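PDB 7CJ7: L-ribulose 3-epimerase from Methylomonas sp. DH-1, which catalyses the manganese-dependent epimerisation of ketoses at C3, most actively converting L-ribulose to L-xylulose, and also acts on D-ribulose, D-allulose and D-fructose. Local coordinates for residues Lys27-Ala32 with Gln60-Arg65; Thr76-Thr81 with Lys88-Leu93; Glu126-Ser131 with Leu169-Glu174. All coordinates share one frame; numbering follows the deposited sequence.

Contact 1: residues Lys27-Ala32 with Gln60-Arg65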
loop_
_atom_site.group_PDB
_atom_site.type_symbol
_atom_site.label_atom_id
_atom_site.label_comp_id
_atom_site.label_asym_id
_atom_site.label_seq_id
_atom_site.Cartn_x
_atom_site.Cartn_y
_atom_site.Cartn_z
ATOM N N LYS A 27 19.688 21.791 -9.191
ATOM C CA LYS A 27 20.224 20.473 -8.778
ATOM C C LYS A 27 19.465 19.386 -9.538
ATOM O O LYS A 27 20.120 18.497 -10.127
ATOM C CB LYS A 27 20.084 20.319 -7.262
ATOM C CG LYS A 27 20.732 19.093 -6.651
ATOM C CD LYS A 27 20.824 19.259 -5.152
ATOM C CE LYS A 27 21.523 18.127 -4.438
ATOM N NZ LYS A 27 20.637 16.944 -4.315
ATOM N N ALA A 28 18.133 19.478 -9.557
ATOM C CA ALA A 28 17.250 18.459 -10.165
ATOM C C ALA A 28 17.415 18.473 -11.689
ATOM O O ALA A 28 17.524 17.395 -12.289
ATOM C CB ALA A 28 15.821 18.696 -9.746
ATOM N N ILE A 29 17.430 19.656 -12.297
ATOM C CA ILE A 29 17.493 19.790 -13.780
ATOM C C ILE A 29 18.879 19.340 -14.251
ATOM O O ILE A 29 18.948 18.528 -15.189
ATOM C CB ILE A 29 17.093 21.209 -14.220
ATOM C CG1 ILE A 29 15.582 21.396 -14.050
ATOM C CG2 ILE A 29 17.547 21.493 -15.646
ATOM C CD1 ILE A 29 15.093 22.819 -14.194
ATOM N N ALA A 30 19.940 19.770 -13.575
ATOM C CA ALA A 30 21.323 19.349 -13.893
ATOM C C ALA A 30 21.436 17.827 -13.722
ATOM O O ALA A 30 22.048 17.172 -14.585
ATOM C CB ALA A 30 22.312 20.103 -13.035
ATOM N N GLY A 31 20.816 17.276 -12.673
ATOM C CA GLY A 31 20.832 15.830 -12.381
ATOM C C GLY A 31 20.162 15.020 -13.483
ATOM O O GLY A 31 20.773 14.054 -13.970
ATOM N N ALA A 32 18.937 15.386 -13.866
ATOM C CA ALA A 32 18.175 14.709 -14.939
ATOM C C ALA A 32 18.941 14.801 -16.266
ATOM O O ALA A 32 19.038 13.775 -16.965
ATOM C CB ALA A 32 16.799 15.299 -15.033
ATOM N N GLN A 60 16.264 25.547 -20.508
ATOM C CA GLN A 60 16.986 25.958 -21.740
ATOM C C GLN A 60 18.489 25.690 -21.560
ATOM O O GLN A 60 19.113 25.110 -22.467
ATOM C CB GLN A 60 16.718 27.436 -22.018
ATOM C CG GLN A 60 15.273 27.732 -22.373
ATOM C CD GLN A 60 15.055 29.215 -22.549
ATOM O OE1 GLN A 60 15.070 29.982 -21.589
ATOM N NE2 GLN A 60 14.876 29.633 -23.790
ATOM N N GLU A 61 19.026 26.080 -20.407
ATOM C CA GLU A 61 20.463 25.954 -20.042
ATOM C C GLU A 61 20.902 24.492 -20.181
ATOM O O GLU A 61 21.990 24.264 -20.717
ATOM C CB GLU A 61 20.675 26.506 -18.629
ATOM C CG GLU A 61 22.106 26.451 -18.152
ATOM C CD GLU A 61 22.355 27.077 -16.789
ATOM O OE1 GLU A 61 21.406 27.638 -16.211
ATOM O OE2 GLU A 61 23.510 27.022 -16.314
ATOM N N TYR A 62 20.080 23.535 -19.742
ATOM C CA TYR A 62 20.439 22.092 -19.701
ATOM C C TYR A 62 19.744 21.309 -20.822
ATOM O O TYR A 62 19.871 20.076 -20.822
ATOM C CB TYR A 62 20.136 21.517 -18.317
ATOM C CG TYR A 62 21.082 22.021 -17.259
ATOM C CD1 TYR A 62 22.314 21.419 -17.058
ATOM C CD2 TYR A 62 20.763 23.123 -16.482
ATOM C CE1 TYR A 62 23.201 21.900 -16.108
ATOM C CE2 TYR A 62 21.630 23.606 -15.516
ATOM C CZ TYR A 62 22.853 22.990 -15.324
ATOM O OH TYR A 62 23.714 23.463 -14.373
ATOM N N ASN A 63 19.059 21.996 -21.740
ATOM C CA ASN A 63 18.359 21.394 -22.904
ATOM C C ASN A 63 17.457 20.255 -22.422
ATOM O O ASN A 63 17.570 19.121 -22.928
ATOM C CB ASN A 63 19.314 20.856 -23.968
ATOM C CG ASN A 63 18.603 20.474 -25.245
ATOM O OD1 ASN A 63 18.973 19.507 -25.910
ATOM N ND2 ASN A 63 17.563 21.210 -25.586
ATOM N N LEU A 64 16.597 20.554 -21.462
ATOM C CA LEU A 64 15.686 19.556 -20.865
ATOM C C LEU A 64 14.243 20.013 -21.077
ATOM O O LEU A 64 13.998 21.210 -21.041
ATOM C CB LEU A 64 16.037 19.442 -19.382
ATOM C CG LEU A 64 15.569 18.174 -18.690
ATOM C CD1 LEU A 64 16.226 16.945 -19.297
ATOM C CD2 LEU A 64 15.853 18.259 -17.198
ATOM N N ARG A 65 13.320 19.076 -21.270
ATOM C CA ARG A 65 11.871 19.382 -21.307
ATOM C C ARG A 65 11.302 19.163 -19.896
ATOM O O ARG A 65 12.022 18.620 -19.015
ATOM C CB ARG A 65 11.187 18.535 -22.383
ATOM C CG ARG A 65 11.686 18.830 -23.790
ATOM C CD ARG A 65 10.843 18.225 -24.891
ATOM N NE ARG A 65 10.807 16.769 -24.934
ATOM C CZ ARG A 65 11.778 15.988 -25.434
ATOM N NH1 ARG A 65 12.893 16.528 -25.895
ATOM N NH2 ARG A 65 11.650 14.667 -25.453
#
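With chi1 of Y62 at -71°, CG stands anti to the carbonyl carbon, and the ring is carried over helix 22-35, where A30 lies against one of its faces. L64 has CG anti to its own backbone N (chi1 -160°), which brings the branch ending in CD2 between I29 and A32. The side chains meet through apolar groups; no hydrogen bond joins the two segments. A30 CA sits 4.0 Å from the centroid of the Y62 ring, 18° off the ring normal, a CH-pi contact displaced toward the rim, and A30 CB reaches Y62 CE1 at 3.7 Å. I29 meets the same ring obliquely, its CG2 methyl 3.7 Å from Y62 CD2, and also touches L64 CD2 at 4.0 Å. Three residues after I29, A32 CB approaches L64 CD2 at 3.8 Å, and L64 CD2 also rests 3.7 Å from the backbone I29 O. The small side chains of A30 and A32 are consistent with the close approach of ring and leucine to the helix backbone. The turn that presents Y62 and L64 is a Schellman motif: N63, at positive phi, is its C-prime residue, with N63 N bonded to Q60 O and L64 N to L59 O. L64 also packs on I40 of strand 39-43. The arrangement joins helix 22-35 to the turn that ends helix 52-61 and leads into strand 65-72, on the outside of a TIM barrel.

Contact 2: residues Thr76-Thr81 with Lys88-Leu93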
loop_
_atom_site.group_PDB
_atom_site.type_symbol
_atom_site.label_atom_id
_atom_site.label_comp_id
_atom_site.label_asym_id
_atom_site.label_seq_id
_atom_site.Cartn_x
_atom_site.Cartn_y
_atom_site.Cartn_z
ATOM N N THR A 76 -8.287 21.120 -1.191
ATOM C CA THR A 76 -8.447 21.305 -2.657
ATOM C C THR A 76 -9.060 20.059 -3.316
ATOM O O THR A 76 -8.953 19.932 -4.543
ATOM C CB THR A 76 -7.102 21.652 -3.305
ATOM O OG1 THR A 76 -6.133 20.682 -2.918
ATOM C CG2 THR A 76 -6.600 23.026 -2.927
ATOM N N ASP A 77 -9.713 19.195 -2.540
ATOM C CA ASP A 77 -10.238 17.887 -3.013
ATOM C C ASP A 77 -11.471 18.090 -3.902
ATOM O O ASP A 77 -12.538 18.387 -3.355
ATOM C CB ASP A 77 -10.579 17.004 -1.817
ATOM C CG ASP A 77 -10.971 15.583 -2.184
ATOM O OD1 ASP A 77 -11.163 15.315 -3.393
ATOM O OD2 ASP A 77 -11.076 14.749 -1.248
ATOM N N VAL A 78 -11.344 17.886 -5.213
ATOM C CA VAL A 78 -12.436 18.135 -6.204
ATOM C C VAL A 78 -13.535 17.068 -6.113
ATOM O O VAL A 78 -14.551 17.255 -6.812
ATOM C CB VAL A 78 -11.899 18.243 -7.640
ATOM C CG1 VAL A 78 -11.089 19.518 -7.821
ATOM C CG2 VAL A 78 -11.119 17.003 -8.073
ATOM N N THR A 79 -13.375 16.029 -5.283
ATOM C CA THR A 79 -14.438 15.024 -4.991
ATOM C C THR A 79 -15.359 15.529 -3.873
ATOM O O THR A 79 -16.454 14.955 -3.697
ATOM C CB THR A 79 -13.875 13.659 -4.576
ATOM O OG1 THR A 79 -13.266 13.769 -3.287
ATOM C CG2 THR A 79 -12.885 13.113 -5.581
ATOM N N SER A 80 -14.943 16.555 -3.135
ATOM C CA SER A 80 -15.672 17.061 -1.943
ATOM C C SER A 80 -17.120 17.446 -2.283
ATOM O O SER A 80 -17.356 18.035 -3.356
ATOM C CB SER A 80 -14.960 18.228 -1.336
ATOM O OG SER A 80 -15.600 18.613 -0.133
ATOM N N THR A 81 -18.047 17.190 -1.354
ATOM C CA THR A 81 -19.455 17.664 -1.436
ATOM C C THR A 81 -19.534 19.093 -0.881
ATOM O O THR A 81 -20.639 19.632 -0.816
ATOM C CB THR A 81 -20.417 16.679 -0.761
ATOM O OG1 THR A 81 -20.044 16.526 0.609
ATOM C CG2 THR A 81 -20.424 15.325 -1.441
ATOM N N LYS A 88 -11.614 25.596 -4.815
ATOM C CA LYS A 88 -10.164 25.728 -4.498
ATOM C C LYS A 88 -9.363 24.721 -5.332
ATOM O O LYS A 88 -8.284 25.082 -5.835
ATOM C CB LYS A 88 -9.886 25.525 -3.007
ATOM C CG LYS A 88 -10.266 26.691 -2.110
ATOM C CD LYS A 88 -9.448 27.930 -2.377
ATOM C CE LYS A 88 -9.477 28.908 -1.224
ATOM N NZ LYS A 88 -8.953 30.229 -1.639
ATOM N N GLY A 89 -9.876 23.504 -5.503
ATOM C CA GLY A 89 -9.223 22.477 -6.331
ATOM C C GLY A 89 -9.177 22.901 -7.785
ATOM O O GLY A 89 -8.102 22.782 -8.413
ATOM N N ASP A 90 -10.298 23.392 -8.315
ATOM C CA ASP A 90 -10.387 23.881 -9.717
ATOM C C ASP A 90 -9.312 24.959 -9.910
ATOM O O ASP A 90 -8.616 24.931 -10.945
ATOM C CB ASP A 90 -11.772 24.449 -10.052
ATOM C CG ASP A 90 -12.886 23.426 -10.242
ATOM O OD1 ASP A 90 -12.595 22.205 -10.233
ATOM O OD2 ASP A 90 -14.059 23.863 -10.381
ATOM N N GLU A 91 -9.179 25.865 -8.934
ATOM C CA GLU A 91 -8.241 27.019 -8.977
ATOM C C GLU A 91 -6.798 26.500 -8.967
ATOM O O GLU A 91 -6.005 26.954 -9.804
ATOM C CB GLU A 91 -8.542 27.967 -7.822
ATOM C CG GLU A 91 -7.566 29.117 -7.698
ATOM C CD GLU A 91 -7.774 29.932 -6.428
ATOM O OE1 GLU A 91 -7.534 29.399 -5.311
ATOM O OE2 GLU A 91 -8.200 31.088 -6.552
ATOM N N LEU A 92 -6.471 25.551 -8.089
ATOM C CA LEU A 92 -5.115 24.940 -8.057
ATOM C C LEU A 92 -4.826 24.284 -9.416
ATOM O O LEU A 92 -3.722 24.458 -9.949
ATOM C CB LEU A 92 -5.012 23.938 -6.906
ATOM C CG LEU A 92 -3.589 23.478 -6.580
ATOM C CD1 LEU A 92 -3.477 23.031 -5.131
ATOM C CD2 LEU A 92 -3.151 22.368 -7.512
ATOM N N LEU A 93 -5.773 23.535 -9.975
ATOM C CA LEU A 93 -5.516 22.794 -11.240
ATOM C C LEU A 93 -5.327 23.782 -12.405
ATOM O O LEU A 93 -4.476 23.521 -13.294
ATOM C CB LEU A 93 -6.669 21.821 -11.480
ATOM C CG LEU A 93 -6.729 20.649 -10.503
ATOM C CD1 LEU A 93 -8.089 19.971 -10.561
ATOM C CD2 LEU A 93 -5.602 19.651 -10.770
#
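Van der Waals contact carries the meeting of T76 and V78 with the helix, centred on G89; no hydrogen bond crosses. G89, with no side chain, meets T76 O and V78 CG1 with its CA, and T76 O comes to 3.1 Å from G89 CA. The backbones approach to 3.9 Å between T76 CA and G89 CA. Among apolar groups, the T76 methyl CG2 touches L92 CD1 at 3.8 Å, the two side chains crossing at about a right angle. V78 CG1, anti to the carbonyl carbon (chi1 -69°), lies 3.8 Å from G89 CA and more loosely meets L93 CD1, 4.1 Å away.

The polar bonds stay inside the loop or lead outside the pair. D77 OD1 accepts from T79 OG1 at 2.6 Å and from T79 N at 3.0 Å, both from the same face of the carboxylate. The second bond makes an Asx turn, within a type I beta turn from D77 to S80. T76 OG1 is bonded to S73 N, while D90 forms a salt bridge with R137. The chemistry implies a loop probably stiffened by its own hydrogen bonds and fitted to helix 83-102 by shape, with a glycine at the closest point.

Contact 3: residues Glu126-Ser131 with Leu169-Glu174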
loop_
_atom_site.group_PDB
_atom_site.type_symbol
_atom_site.label_atom_id
_atom_site.label_comp_id
_atom_site.label_asym_id
_atom_site.label_seq_id
_atom_site.Cartn_x
_atom_site.Cartn_y
_atom_site.Cartn_z
ATOM N N GLU A 126 -21.657 10.732 -5.129
ATOM C CA GLU A 126 -21.492 12.200 -5.301
ATOM C C GLU A 126 -20.001 12.533 -5.419
ATOM O O GLU A 126 -19.656 13.379 -6.279
ATOM C CB GLU A 126 -22.116 12.992 -4.155
ATOM C CG GLU A 126 -23.619 12.999 -4.180
ATOM C CD GLU A 126 -24.275 11.979 -3.269
ATOM O OE1 GLU A 126 -23.560 11.102 -2.708
ATOM O OE2 GLU A 126 -25.506 12.065 -3.117
ATOM N N ASN A 127 -19.159 11.894 -4.605
ATOM C CA ASN A 127 -17.683 12.070 -4.662
ATOM C C ASN A 127 -17.230 11.754 -6.088
ATOM O O ASN A 127 -16.502 12.574 -6.681
ATOM C CB ASN A 127 -16.937 11.192 -3.655
ATOM C CG ASN A 127 -17.137 11.582 -2.205
ATOM O OD1 ASN A 127 -17.274 10.709 -1.355
ATOM N ND2 ASN A 127 -17.152 12.870 -1.902
ATOM N N ARG A 128 -17.654 10.612 -6.636
ATOM C CA ARG A 128 -17.212 10.172 -7.984
ATOM C C ARG A 128 -17.746 11.144 -9.043
ATOM O O ARG A 128 -16.970 11.543 -9.922
ATOM C CB ARG A 128 -17.634 8.728 -8.267
ATOM C CG ARG A 128 -17.065 8.192 -9.575
ATOM C CD ARG A 128 -17.891 7.042 -10.106
ATOM N NE ARG A 128 -17.489 6.586 -11.424
ATOM C CZ ARG A 128 -16.499 5.736 -11.637
ATOM N NH1 ARG A 128 -16.218 5.348 -12.864
ATOM N NH2 ARG A 128 -15.789 5.278 -10.621
ATOM N N ALA A 129 -19.024 11.517 -8.969
ATOM C CA ALA A 129 -19.661 12.478 -9.907
ATOM C C ALA A 129 -18.904 13.818 -9.892
ATOM O O ALA A 129 -18.647 14.381 -10.967
ATOM C CB ALA A 129 -21.101 12.672 -9.515
ATOM N N ASN A 130 -18.577 14.329 -8.708
ATOM C CA ASN A 130 -17.845 15.617 -8.556
ATOM C C ASN A 130 -16.469 15.505 -9.226
ATOM O O ASN A 130 -16.063 16.443 -9.925
ATOM C CB ASN A 130 -17.766 16.025 -7.081
ATOM C CG ASN A 130 -19.118 16.414 -6.524
ATOM O OD1 ASN A 130 -20.073 16.579 -7.280
ATOM N ND2 ASN A 130 -19.213 16.546 -5.208
ATOM N N SER A 131 -15.776 14.385 -9.049
ATOM C CA SER A 131 -14.443 14.134 -9.658
ATOM C C SER A 131 -14.555 14.152 -11.189
ATOM O O SER A 131 -13.787 14.854 -11.857
ATOM C CB SER A 131 -13.897 12.830 -9.179
ATOM O OG SER A 131 -12.540 12.710 -9.558
ATOM N N LEU A 169 -10.498 3.494 -16.642
ATOM C CA LEU A 169 -11.040 3.562 -18.026
ATOM C C LEU A 169 -12.562 3.804 -17.988
ATOM O O LEU A 169 -13.045 4.586 -18.809
ATOM C CB LEU A 169 -10.664 2.291 -18.790
ATOM C CG LEU A 169 -9.183 2.158 -19.137
ATOM C CD1 LEU A 169 -8.892 0.784 -19.712
ATOM C CD2 LEU A 169 -8.741 3.249 -20.101
ATOM N N ALA A 170 -13.296 3.206 -17.043
ATOM C CA ALA A 170 -14.743 3.460 -16.862
ATOM C C ALA A 170 -14.949 4.922 -16.454
ATOM O O ALA A 170 -15.861 5.562 -16.992
ATOM C CB ALA A 170 -15.321 2.521 -15.845
ATOM N N PHE A 171 -14.107 5.444 -15.564
ATOM C CA PHE A 171 -14.137 6.861 -15.118
ATOM C C PHE A 171 -13.919 7.770 -16.335
ATOM O O PHE A 171 -14.680 8.725 -16.541
ATOM C CB PHE A 171 -13.104 7.065 -14.006
ATOM C CG PHE A 171 -13.066 8.436 -13.382
ATOM C CD1 PHE A 171 -12.441 9.489 -14.023
ATOM C CD2 PHE A 171 -13.605 8.654 -12.126
ATOM C CE1 PHE A 171 -12.384 10.742 -13.439
ATOM C CE2 PHE A 171 -13.522 9.902 -11.528
ATOM C CZ PHE A 171 -12.900 10.939 -12.180
ATOM N N LEU A 172 -12.915 7.466 -17.153
ATOM C CA LEU A 172 -12.578 8.293 -18.337
ATOM C C LEU A 172 -13.729 8.249 -19.348
ATOM O O LEU A 172 -13.901 9.226 -20.079
ATOM C CB LEU A 172 -11.270 7.789 -18.936
ATOM C CG LEU A 172 -10.022 8.247 -18.191
ATOM C CD1 LEU A 172 -8.799 7.518 -18.702
ATOM C CD2 LEU A 172 -9.840 9.736 -18.336
ATOM N N ASP A 173 -14.498 7.161 -19.382
ATOM C CA ASP A 173 -15.663 7.055 -20.298
ATOM C C ASP A 173 -16.711 8.095 -19.894
ATOM O O ASP A 173 -17.357 8.656 -20.785
ATOM C CB ASP A 173 -16.295 5.666 -20.276
ATOM C CG ASP A 173 -15.476 4.599 -20.968
ATOM O OD1 ASP A 173 -14.649 4.960 -21.827
ATOM O OD2 ASP A 173 -15.685 3.400 -20.645
ATOM N N GLU A 174 -16.861 8.351 -18.595
ATOM C CA GLU A 174 -17.824 9.353 -18.062
ATOM C C GLU A 174 -17.244 10.757 -18.281
ATOM O O GLU A 174 -18.010 11.672 -18.597
ATOM C CB GLU A 174 -18.155 9.067 -16.593
ATOM C CG GLU A 174 -18.819 7.713 -16.368
ATOM C CD GLU A 174 -18.951 7.268 -14.916
ATOM O OE1 GLU A 174 -19.087 6.047 -14.671
ATOM O OE2 GLU A 174 -18.918 8.135 -14.020
#
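R128 and E174 form a salt bridge across helices 125-143 and 165-175, built from two long, weak hydrogen bonds. R128 NE reaches E174 OE2 at 3.3 Å and nearly straight, while R128 NH1 meets E174 OE1 at 3.5 Å and more bent. The carboxylate comes to the edge of the guanidinium, but the two planes are turned 57° apart, so the pair is not the flat, two-pronged kind. R128 arrives by an extended chain, CG anti to the backbone N (chi1 -174°), running past F171 in the opposite direction.

F171 supplies the next layer. Its CD2 stands over the centre of one guanidinium face, 4.1 Å from R128 CZ, with ring and guanidinium planes steeply inclined to each other. R128 NH1 lies 3.4 Å from F171 CA, close to the backbone of the second helix. At the far end of the ring S131 meets the edge: its OG is 3.2 Å from F171 CZ, and CB follows at 3.7 Å from the same carbon. That hydroxyl is satisfied by Y113 O.

F171 also rests on V132 and M135 of helix 125-143, and inward on L151 of strand 148-152. The axes of segments 126-131 and 169-174 approach to 10.9 Å, with a signed crossing angle of -61°, and the long R128 and F171 side chains span that distance. The chemistry implies a layered junction: a buried aromatic ring on the barrel side, and outside it a weak ion pair with exposed E174 at the protein surface.

How the contacts relate
From the N terminus, contact 1 comes first, closing the passage from helix 22-35 through strand 39-43 and helix 52-61 to the start of strand 65-72. Contact 2 is the most local, folding the loop after that strand back on helix 83-102. Contact 3 then pairs helix 125-143 with helix 165-175 around strand 148-152. The three follow in series, none nested or crossing. Contact 1 lies across the chain's centre from contact 3, their centres about 36 Å apart. Contacts 2 and 3 adjoin: T79 O probably accepts a hydrogen bond from N127 ND2, tying the 76-81 loop to helix 125-143 on the barrel's outer layer.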